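Local coordinates for protein tRNA-splicing endonuclease (Sulfolobus tokodaii, PDB 2CV8) that probably cuts precursor tRNAs at both splice sites to release the intron, leaving 2',3'-cyclic phosphate and 5'-hydroxyl ends, at residues L46-S49 against L50-V54; E69-D72 against F73-Y77; I84-F87 against R88-Y91. One frame throughout, in Å; residues are numbered along the deposited sequence.

Interaction 1 of 3, residues L46-S49 against L50-V54; sequences LILS and LIEGV
At Ser49 and Leu50 the chain passes without a linker from strand 46-49 into helix 50-58, the two short axes standing at 91° to each other. Ser49 is the N-cap, and its carbonyl O takes the first helical bond from Gly53 N at 2.8 Å. Its hydroxyl sits between the backbone N and the carbonyl carbon (chi1 62°), which carries OG across the mouth of the helix to receive a weak bond from Glu52 N at 3.4 Å. Glu52 answers in the other direction: its side chain turns back toward the strand, and OE1 accepts, also weakly, from Ser49 N at 3.4 Å, with the N-H pointing nearly straight at it (168°). The two exchanges together make a capping box. On the way back, Glu52 CG passes 3.3 Å from Ser49 OG, while Leu48 crosses the glutamate at about a right angle and lays CD2 3.5 Å from OE1. The second carboxylate oxygen, OE2, is held by the backbone N of Gly28, with Arg105 as a more distant, weak ionic partner. Without the carboxylate, as with an alanine here, the N-H groups of Ser49 and Gly28 would probably lose their acceptor and a gap would open beside Leu48. With one oxygen bonded to Gly28 N and the other weakly to Ser49 N, this buried carboxylate ties the helix start to its own strand and to the chain around Gly28, and its negative charge probably suits the positive end of the helix dipole.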
ATOM      1  N   LEU B  46       3.015  22.618  27.312  1.00 27.06           N
ATOM      2  CA  LEU B  46       2.724  22.053  26.011  1.00 22.05           C
ATOM      3  C   LEU B  46       3.971  21.322  25.538  1.00 23.56           C
ATOM      4  O   LEU B  46       5.074  21.855  25.608  1.00 38.24           O
ATOM      5  CB  LEU B  46       2.359  23.193  25.043  1.00 25.35           C
ATOM      6  CG  LEU B  46       1.581  22.972  23.738  1.00 19.36           C
ATOM      7  CD1 LEU B  46       2.510  22.578  22.618  1.00 26.38           C
ATOM      8  CD2 LEU B  46       0.499  21.914  23.976  1.00 31.74           C
ATOM      9  N   ILE B  47       3.807  20.089  25.079  1.00 22.72           N
ATOM     10  CA  ILE B  47       4.947  19.340  24.579  1.00 20.08           C
ATOM     11  C   ILE B  47       4.885  19.130  23.068  1.00 18.73           C
ATOM     12  O   ILE B  47       3.956  18.523  22.548  1.00 22.81           O
ATOM     13  CB  ILE B  47       5.082  17.995  25.308  1.00 21.72           C
ATOM     14  CG1 ILE B  47       5.674  18.259  26.696  1.00 18.01           C
ATOM     15  CG2 ILE B  47       5.976  17.043  24.521  1.00  7.52           C
ATOM     16  CD1 ILE B  47       6.176  17.040  27.408  1.00 25.59           C
ATOM     17  N   LEU B  48       5.882  19.656  22.369  1.00 22.01           N
ATOM     18  CA  LEU B  48       5.958  19.545  20.919  1.00 20.59           C
ATOM     19  C   LEU B  48       7.047  18.581  20.507  1.00 17.69           C
ATOM     20  O   LEU B  48       8.105  18.530  21.121  1.00 17.06           O
ATOM     21  CB  LEU B  48       6.258  20.908  20.286  1.00 25.44           C
ATOM     22  CG  LEU B  48       5.217  22.033  20.334  1.00 30.92           C
ATOM     23  CD1 LEU B  48       5.809  23.282  19.666  1.00 17.32           C
ATOM     24  CD2 LEU B  48       3.918  21.593  19.631  1.00 13.71           C
ATOM     25  N   SER B  49       6.785  17.822  19.451  1.00 20.82           N
ATOM     26  CA  SER B  49       7.758  16.880  18.930  1.00 15.51           C
ATOM     27  C   SER B  49       8.684  17.668  18.014  1.00 22.51           C
ATOM     28  O   SER B  49       8.326  18.764  17.567  1.00 21.47           O
ATOM     29  CB  SER B  49       7.054  15.790  18.131  1.00  6.01           C
ATOM     30  OG  SER B  49       6.374  16.325  17.010  1.00 22.28           O
ATOM     31  N   LEU B  50       9.872  17.133  17.741  1.00 25.24           N
ATOM     32  CA  LEU B  50      10.797  17.832  16.860  1.00 25.64           C
ATOM     33  C   LEU B  50      10.151  18.155  15.516  1.00 26.51           C
ATOM     34  O   LEU B  50      10.354  19.241  14.973  1.00 24.03           O
ATOM     35  CB  LEU B  50      12.068  17.012  16.651  1.00 31.99           C
ATOM     36  CG  LEU B  50      13.104  17.235  17.753  1.00 49.01           C
ATOM     37  CD1 LEU B  50      14.237  16.225  17.639  1.00 41.20           C
ATOM     38  CD2 LEU B  50      13.622  18.666  17.651  1.00 42.50           C
ATOM     39  N   ILE B  51       9.362  17.222  14.987  1.00 29.22           N
ATOM     40  CA  ILE B  51       8.692  17.448  13.711  1.00 22.41           C
ATOM     41  C   ILE B  51       7.810  18.699  13.784  1.00 21.13           C
ATOM     42  O   ILE B  51       7.837  19.531  12.882  1.00 18.94           O
ATOM     43  CB  ILE B  51       7.856  16.218  13.304  1.00 20.58           C
ATOM     44  CG1 ILE B  51       8.792  15.085  12.896  1.00 14.90           C
ATOM     45  CG2 ILE B  51       6.953  16.540  12.139  1.00  3.61           C
ATOM     46  CD1 ILE B  51       8.071  13.824  12.498  1.00 26.17           C
ATOM     47  N   GLU B  52       7.040  18.832  14.857  1.00 17.26           N
ATOM     48  CA  GLU B  52       6.183  19.996  15.037  1.00 12.52           C
ATOM     49  C   GLU B  52       7.018  21.263  15.273  1.00 21.30           C
ATOM     50  O   GLU B  52       6.779  22.313  14.665  1.00 12.49           O
ATOM     51  CB  GLU B  52       5.255  19.793  16.231  1.00 26.96           C
ATOM     52  CG  GLU B  52       4.249  18.697  16.047  1.00 27.21           C
ATOM     53  CD  GLU B  52       3.258  18.644  17.180  1.00 38.56           C
ATOM     54  OE1 GLU B  52       3.679  18.389  18.326  1.00 12.24           O
ATOM     55  OE2 GLU B  52       2.056  18.863  16.927  1.00 42.13           O
ATOM     56  N   GLY B  53       7.991  21.160  16.174  1.00 33.11           N
ATOM     57  CA  GLY B  53       8.836  22.299  16.475  1.00 31.42           C
ATOM     58  C   GLY B  53       9.582  22.844  15.267  1.00 33.90           C
ATOM     59  O   GLY B  53       9.639  24.058  15.053  1.00 32.88           O
ATOM     60  N   VAL B  54      10.164  21.945  14.480  1.00 29.11           N
ATOM     61  CA  VAL B  54      10.907  22.347  13.301  1.00 31.40           C
ATOM     62  C   VAL B  54       9.957  23.052  12.332  1.00 34.32           C
ATOM     63  O   VAL B  54      10.328  24.043  11.702  1.00 35.82           O
ATOM     64  CB  VAL B  54      11.589  21.112  12.619  1.00 37.48           C
ATOM     65  CG1 VAL B  54      12.236  21.515  11.293  1.00 38.24           C
ATOM     66  CG2 VAL B  54      12.657  20.537  13.544  1.00 22.03           C
TER

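Interaction 2 of 3, residues E69-D72 against F73-Y77; sequences ERLD and FERLY
Asp72 is the N-cap of helix 73-83: its OD2 accepts from Arg75 N at 3.2 Å. In the backbone, Leu76 N bonds to Asp72 O at 2.9 Å. With chi1 at 60° the carboxylate lies between the backbone N and the carbonyl carbon and reaches over the first turn. Arg75 N meets OD2 from above the carboxylate plane, 42° out of it. The other oxygen, OD1, lies 3.4 Å from Glu74 OE2, a pairing of like charges at an exposed helix start that the Arg75 amide and the helix dipole may partly offset.

This is a strand-to-helix turn with an aspartate N-cap, in the N-terminal domain of the endonuclease; strand 69-71 is an outermost strand, within this chain, of the mixed sheet and runs antiparallel to strand 63-66.

The remaining charged contact is a salt bridge, Glu69 OE1 to Arg75 NH2, 3.3 Å long and weak as a hydrogen bond. Bends at chi2 and chi3 fold the arginine back toward the strand, where it crosses the glutamate at about a right angle, the two charged planes 45° apart. Leu71 CD1 lies at the edge of the same guanidinium, near its plane.

The apolar contact is Leu71 CB against Leu76 CG, 4.0 Å apart. Leu76 continues the apolar layer onto Leu50 and Val57 of helix 50-58 and onto Ile64 of the neighbouring strand.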
ATOM      1  N   GLU B  69      21.828  28.182  23.999  1.00 79.34           N
ATOM      2  CA  GLU B  69      21.971  28.182  22.549  1.00 77.23           C
ATOM      3  C   GLU B  69      20.636  28.362  21.830  1.00 75.37           C
ATOM      4  O   GLU B  69      19.620  27.767  22.197  1.00 80.95           O
ATOM      5  CB  GLU B  69      22.657  26.896  22.072  1.00 84.44           C
ATOM      6  CG  GLU B  69      22.845  26.832  20.558  1.00 87.08           C
ATOM      7  CD  GLU B  69      23.744  25.691  20.116  1.00 88.18           C
ATOM      8  OE1 GLU B  69      23.516  24.537  20.545  1.00 91.79           O
ATOM      9  OE2 GLU B  69      24.677  25.952  19.328  1.00 80.65           O
ATOM     10  N   ARG B  70      20.658  29.201  20.804  1.00 63.03           N
ATOM     11  CA  ARG B  70      19.483  29.497  20.000  1.00 60.36           C
ATOM     12  C   ARG B  70      19.594  28.631  18.748  1.00 59.50           C
ATOM     13  O   ARG B  70      20.444  28.873  17.892  1.00 60.88           O
ATOM     14  CB  ARG B  70      19.494  30.979  19.632  1.00 58.46           C
ATOM     15  CG  ARG B  70      18.194  31.553  19.114  1.00 70.48           C
ATOM     16  CD  ARG B  70      18.420  33.028  18.794  1.00 86.15           C
ATOM     17  NE  ARG B  70      17.211  33.750  18.406  1.00 92.73           N
ATOM     18  CZ  ARG B  70      17.196  35.034  18.051  1.00 94.28           C
ATOM     19  NH1 ARG B  70      18.326  35.732  18.032  1.00 93.04           N
ATOM     20  NH2 ARG B  70      16.053  35.622  17.717  1.00 95.39           N
ATOM     21  N   LEU B  71      18.747  27.609  18.656  1.00 62.75           N
ATOM     22  CA  LEU B  71      18.761  26.698  17.516  1.00 44.74           C
ATOM     23  C   LEU B  71      17.824  27.156  16.414  1.00 50.74           C
ATOM     24  O   LEU B  71      16.627  27.314  16.642  1.00 53.81           O
ATOM     25  CB  LEU B  71      18.353  25.292  17.954  1.00 40.60           C
ATOM     26  CG  LEU B  71      19.313  24.495  18.839  1.00 38.69           C
ATOM     27  CD1 LEU B  71      20.663  24.399  18.150  1.00 50.20           C
ATOM     28  CD2 LEU B  71      19.453  25.155  20.188  1.00 43.88           C
ATOM     29  N   ASP B  72      18.365  27.376  15.220  1.00 54.15           N
ATOM     30  CA  ASP B  72      17.532  27.797  14.098  1.00 50.03           C
ATOM     31  C   ASP B  72      17.070  26.572  13.330  1.00 43.54           C
ATOM     32  O   ASP B  72      17.353  25.442  13.729  1.00 42.57           O
ATOM     33  CB  ASP B  72      18.293  28.747  13.166  1.00 46.77           C
ATOM     34  CG  ASP B  72      19.541  28.125  12.582  1.00 59.73           C
ATOM     35  OD1 ASP B  72      20.124  28.746  11.671  1.00 69.04           O
ATOM     36  OD2 ASP B  72      19.946  27.028  13.029  1.00 64.64           O
ATOM     37  N   PHE B  73      16.361  26.797  12.229  1.00 32.29           N
ATOM     38  CA  PHE B  73      15.843  25.702  11.405  1.00 35.88           C
ATOM     39  C   PHE B  73      16.889  24.674  10.955  1.00 32.28           C
ATOM     40  O   PHE B  73      16.684  23.475  11.111  1.00 21.10           O
ATOM     41  CB  PHE B  73      15.143  26.268  10.172  1.00 28.88           C
ATOM     42  CG  PHE B  73      14.491  25.224   9.317  1.00 33.36           C
ATOM     43  CD1 PHE B  73      13.248  24.714   9.654  1.00 37.59           C
ATOM     44  CD2 PHE B  73      15.128  24.743   8.177  1.00 39.45           C
ATOM     45  CE1 PHE B  73      12.647  23.738   8.866  1.00 50.53           C
ATOM     46  CE2 PHE B  73      14.539  23.769   7.384  1.00 32.05           C
ATOM     47  CZ  PHE B  73      13.296  23.264   7.727  1.00 45.43           C
ATOM     48  N   GLU B  74      17.996  25.145  10.386  1.00 47.03           N
ATOM     49  CA  GLU B  74      19.056  24.265   9.907  1.00 44.91           C
ATOM     50  C   GLU B  74      19.550  23.350  11.016  1.00 43.55           C
ATOM     51  O   GLU B  74      19.728  22.152  10.807  1.00 49.72           O
ATOM     52  CB  GLU B  74      20.233  25.084   9.367  1.00 93.43           C
ATOM     53  CG  GLU B  74      19.939  25.918   8.117  1.00111.01           C
ATOM     54  CD  GLU B  74      18.925  27.029   8.355  1.00116.59           C
ATOM     55  OE1 GLU B  74      17.726  26.725   8.509  1.00118.37           O
ATOM     56  OE2 GLU B  74      19.326  28.211   8.392  1.00120.01           O
ATOM     57  N   ARG B  75      19.777  23.914  12.197  1.00 41.77           N
ATOM     58  CA  ARG B  75      20.265  23.125  13.325  1.00 46.44           C
ATOM     59  C   ARG B  75      19.212  22.176  13.879  1.00 41.23           C
ATOM     60  O   ARG B  75      19.505  21.013  14.163  1.00 38.61           O
ATOM     61  CB  ARG B  75      20.782  24.050  14.436  1.00 46.78           C
ATOM     62  CG  ARG B  75      22.268  24.388  14.315  1.00 62.64           C
ATOM     63  CD  ARG B  75      23.133  23.252  14.851  1.00 66.29           C
ATOM     64  NE  ARG B  75      23.003  23.131  16.301  1.00 70.35           N
ATOM     65  CZ  ARG B  75      23.450  22.103  17.015  1.00 74.84           C
ATOM     66  NH1 ARG B  75      24.064  21.090  16.419  1.00 75.89           N
ATOM     67  NH2 ARG B  75      23.277  22.086  18.329  1.00 70.07           N
ATOM     68  N   LEU B  76      17.990  22.671  14.034  1.00 45.58           N
ATOM     69  CA  LEU B  76      16.914  21.845  14.548  1.00 37.99           C
ATOM     70  C   LEU B  76      16.646  20.695  13.604  1.00 35.10           C
ATOM     71  O   LEU B  76      16.512  19.555  14.035  1.00 38.36           O
ATOM     72  CB  LEU B  76      15.645  22.668  14.737  1.00 33.12           C
ATOM     73  CG  LEU B  76      15.472  23.209  16.149  1.00 42.95           C
ATOM     74  CD1 LEU B  76      14.293  24.165  16.202  1.00 52.99           C
ATOM     75  CD2 LEU B  76      15.266  22.036  17.097  1.00 50.64           C
ATOM     76  N   TYR B  77      16.563  20.993  12.312  1.00 26.61           N
ATOM     77  CA  TYR B  77      16.322  19.947  11.328  1.00 33.04           C
ATOM     78  C   TYR B  77      17.399  18.873  11.488  1.00 34.27           C
ATOM     79  O   TYR B  77      17.103  17.683  11.588  1.00 25.26           O
ATOM     80  CB  TYR B  77      16.379  20.509   9.908  1.00 27.28           C
ATOM     81  CG  TYR B  77      15.929  19.523   8.853  1.00 39.48           C
ATOM     82  CD1 TYR B  77      14.587  19.414   8.497  1.00 33.56           C
ATOM     83  CD2 TYR B  77      16.845  18.677   8.229  1.00 35.21           C
ATOM     84  CE1 TYR B  77      14.171  18.489   7.546  1.00 33.66           C
ATOM     85  CE2 TYR B  77      16.440  17.746   7.281  1.00 30.09           C
ATOM     86  CZ  TYR B  77      15.103  17.655   6.943  1.00 32.19           C
ATOM     87  OH  TYR B  77      14.698  16.716   6.017  1.00 37.95           O
TER

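Interaction 3 of 3, residues I84-F87 against R88-Y91; sequences IPRF and RILY
Phe87 lies side by side with Tyr91, one helical turn on, and the CB of the tyrosine sits 4.0 Å over one face of the phenylalanine ring, offset toward its rim. The ring planes are nearly parallel (6°) but slid so far apart, centroids 6.0 Å, that they barely overlap. Both side chains set CG anti to the backbone N, which sends the two rings off in the same direction. In the backbone, Tyr91 N bonds to Phe87 O at 2.8 Å.

A type II turn from Ile84 to Phe87 leads into the helix; in it Arg86 has a positive phi of 68° and serves as the N-cap residue. Its carbonyl O receives Leu90 N at 2.8 Å. The arginine side chain runs over the next turn: NE passes 3.7 Å from Ile89 CD1, and Leu90 CD2 lies over one face of the guanidinium. The charged end is held by Asp113 in a salt bridge and by the carbonyl of Ala132. The turn thus joins helix 73-83 to helix 87-99, with Phe87 edge-to-face on Tyr77, Tyr91 against Val54 of helix 50-58, and Leu90 bridging Ile51 and strand 128-134.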
ATOM      1  N   ILE B  84      15.470  11.535  15.633  1.00 47.93           N
ATOM      2  CA  ILE B  84      14.303  10.814  15.137  1.00 46.79           C
ATOM      3  C   ILE B  84      14.489   9.950  13.886  1.00 45.01           C
ATOM      4  O   ILE B  84      14.891  10.439  12.830  1.00 49.22           O
ATOM      5  CB  ILE B  84      13.133  11.817  14.885  1.00 57.89           C
ATOM      6  CG1 ILE B  84      12.396  12.119  16.195  1.00 61.19           C
ATOM      7  CG2 ILE B  84      12.153  11.255  13.870  1.00 63.48           C
ATOM      8  CD1 ILE B  84      13.206  12.860  17.231  1.00 58.02           C
ATOM      9  N   PRO B  85      14.191   8.644  13.990  1.00 45.38           N
ATOM     10  CA  PRO B  85      14.324   7.738  12.842  1.00 43.83           C
ATOM     11  C   PRO B  85      13.272   8.106  11.794  1.00 39.20           C
ATOM     12  O   PRO B  85      12.116   8.362  12.129  1.00 36.13           O
ATOM     13  CB  PRO B  85      14.054   6.355  13.450  1.00 46.53           C
ATOM     14  CG  PRO B  85      14.435   6.518  14.889  1.00 36.43           C
ATOM     15  CD  PRO B  85      13.893   7.888  15.220  1.00 49.31           C
ATOM     16  N   ARG B  86      13.667   8.127  10.530  1.00 31.71           N
ATOM     17  CA  ARG B  86      12.748   8.477   9.444  1.00 38.89           C
ATOM     18  C   ARG B  86      12.328   9.949   9.498  1.00 37.17           C
ATOM     19  O   ARG B  86      11.325  10.353   8.896  1.00 38.69           O
ATOM     20  CB  ARG B  86      11.509   7.578   9.486  1.00 32.10           C
ATOM     21  CG  ARG B  86      11.808   6.094   9.295  1.00 37.21           C
ATOM     22  CD  ARG B  86      10.620   5.248   9.716  1.00 41.49           C
ATOM     23  NE  ARG B  86       9.413   5.611   8.978  1.00 48.40           N
ATOM     24  CZ  ARG B  86       8.210   5.753   9.531  1.00 48.12           C
ATOM     25  NH1 ARG B  86       8.046   5.563  10.838  1.00 34.08           N
ATOM     26  NH2 ARG B  86       7.169   6.088   8.776  1.00 37.59           N
ATOM     27  N   PHE B  87      13.117  10.756  10.201  1.00 26.37           N
ATOM     28  CA  PHE B  87      12.817  12.167  10.332  1.00 19.52           C
ATOM     29  C   PHE B  87      12.601  12.855   8.989  1.00 16.62           C
ATOM     30  O   PHE B  87      11.643  13.609   8.838  1.00 18.44           O
ATOM     31  CB  PHE B  87      13.925  12.901  11.087  1.00 18.78           C
ATOM     32  CG  PHE B  87      13.629  14.365  11.308  1.00 33.19           C
ATOM     33  CD1 PHE B  87      12.889  14.785  12.418  1.00 26.88           C
ATOM     34  CD2 PHE B  87      14.026  15.320  10.365  1.00 35.53           C
ATOM     35  CE1 PHE B  87      12.546  16.126  12.583  1.00 22.15           C
ATOM     36  CE2 PHE B  87      13.686  16.670  10.519  1.00 31.46           C
ATOM     37  CZ  PHE B  87      12.943  17.072  11.631  1.00 33.91           C
ATOM     38  N   ARG B  88      13.486  12.611   8.026  1.00 22.07           N
ATOM     39  CA  ARG B  88      13.364  13.238   6.716  1.00 23.79           C
ATOM     40  C   ARG B  88      12.031  12.955   6.033  1.00 27.68           C
ATOM     41  O   ARG B  88      11.347  13.887   5.589  1.00 29.86           O
ATOM     42  CB  ARG B  88      14.500  12.808   5.783  1.00 42.85           C
ATOM     43  CG  ARG B  88      15.848  13.427   6.099  1.00 54.27           C
ATOM     44  CD  ARG B  88      16.737  13.433   4.862  1.00 55.42           C
ATOM     45  NE  ARG B  88      18.072  13.943   5.154  1.00 66.51           N
ATOM     46  CZ  ARG B  88      19.021  13.245   5.771  1.00 65.50           C
ATOM     47  NH1 ARG B  88      18.783  11.996   6.156  1.00 71.21           N
ATOM     48  NH2 ARG B  88      20.203  13.798   6.011  1.00 69.96           N
ATOM     49  N   ILE B  89      11.644  11.687   5.946  1.00 16.57           N
ATOM     50  CA  ILE B  89      10.396  11.390   5.273  1.00 23.71           C
ATOM     51  C   ILE B  89       9.207  11.810   6.105  1.00 27.66           C
ATOM     52  O   ILE B  89       8.179  12.216   5.547  1.00 26.67           O
ATOM     53  CB  ILE B  89      10.273   9.898   4.898  1.00 24.73           C
ATOM     54  CG1 ILE B  89      10.269   9.026   6.142  1.00 35.00           C
ATOM     55  CG2 ILE B  89      11.420   9.508   4.006  1.00 26.03           C
ATOM     56  CD1 ILE B  89       9.954   7.575   5.842  1.00 55.12           C
ATOM     57  N   LEU B  90       9.347  11.731   7.432  1.00 22.91           N
ATOM     58  CA  LEU B  90       8.261  12.119   8.336  1.00 24.83           C
ATOM     59  C   LEU B  90       8.001  13.622   8.321  1.00 23.50           C
ATOM     60  O   LEU B  90       6.850  14.059   8.331  1.00 30.19           O
ATOM     61  CB  LEU B  90       8.557  11.672   9.768  1.00 11.54           C
ATOM     62  CG  LEU B  90       8.430  10.172  10.053  1.00 16.41           C
ATOM     63  CD1 LEU B  90       8.880   9.894  11.457  1.00  2.42           C
ATOM     64  CD2 LEU B  90       7.002   9.704   9.836  1.00  5.66           C
ATOM     65  N   TYR B  91       9.066  14.416   8.296  1.00 27.38           N
ATOM     66  CA  TYR B  91       8.895  15.859   8.263  1.00 25.99           C
ATOM     67  C   TYR B  91       8.365  16.284   6.892  1.00 25.00           C
ATOM     68  O   TYR B  91       7.579  17.226   6.777  1.00 37.78           O
ATOM     69  CB  TYR B  91      10.213  16.588   8.555  1.00 14.49           C
ATOM     70  CG  TYR B  91      10.059  18.090   8.468  1.00 23.87           C
ATOM     71  CD1 TYR B  91       9.424  18.809   9.488  1.00 22.09           C
ATOM     72  CD2 TYR B  91      10.457  18.786   7.324  1.00 17.63           C
ATOM     73  CE1 TYR B  91       9.188  20.185   9.366  1.00 23.60           C
ATOM     74  CE2 TYR B  91      10.219  20.151   7.191  1.00 26.42           C
ATOM     75  CZ  TYR B  91       9.586  20.845   8.216  1.00 33.83           C
ATOM     76  OH  TYR B  91       9.353  22.196   8.078  1.00 24.62           O
TER

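How the interactions relate
Along the chain the three contacts come in series, each at the start of a helix: interaction 1 opens helix 50-58, interaction 2 helix 73-83 and interaction 3 helix 87-99. Their centres lie about 13 to 16 Å apart, yet every pair touches. The strands of interactions 1 and 2 belong to the same mixed sheet of the N-terminal domain, and Val54 of the first helix packs on Phe73 of the second. Leu50 meets Ile84 of interaction 3, while Phe73 packs on Tyr91 and Tyr77 on Arg88. The helices therefore share one largely apolar interface, through which helix 87-99 links the two N-terminal helices to strand 128-134 of the catalytic domain.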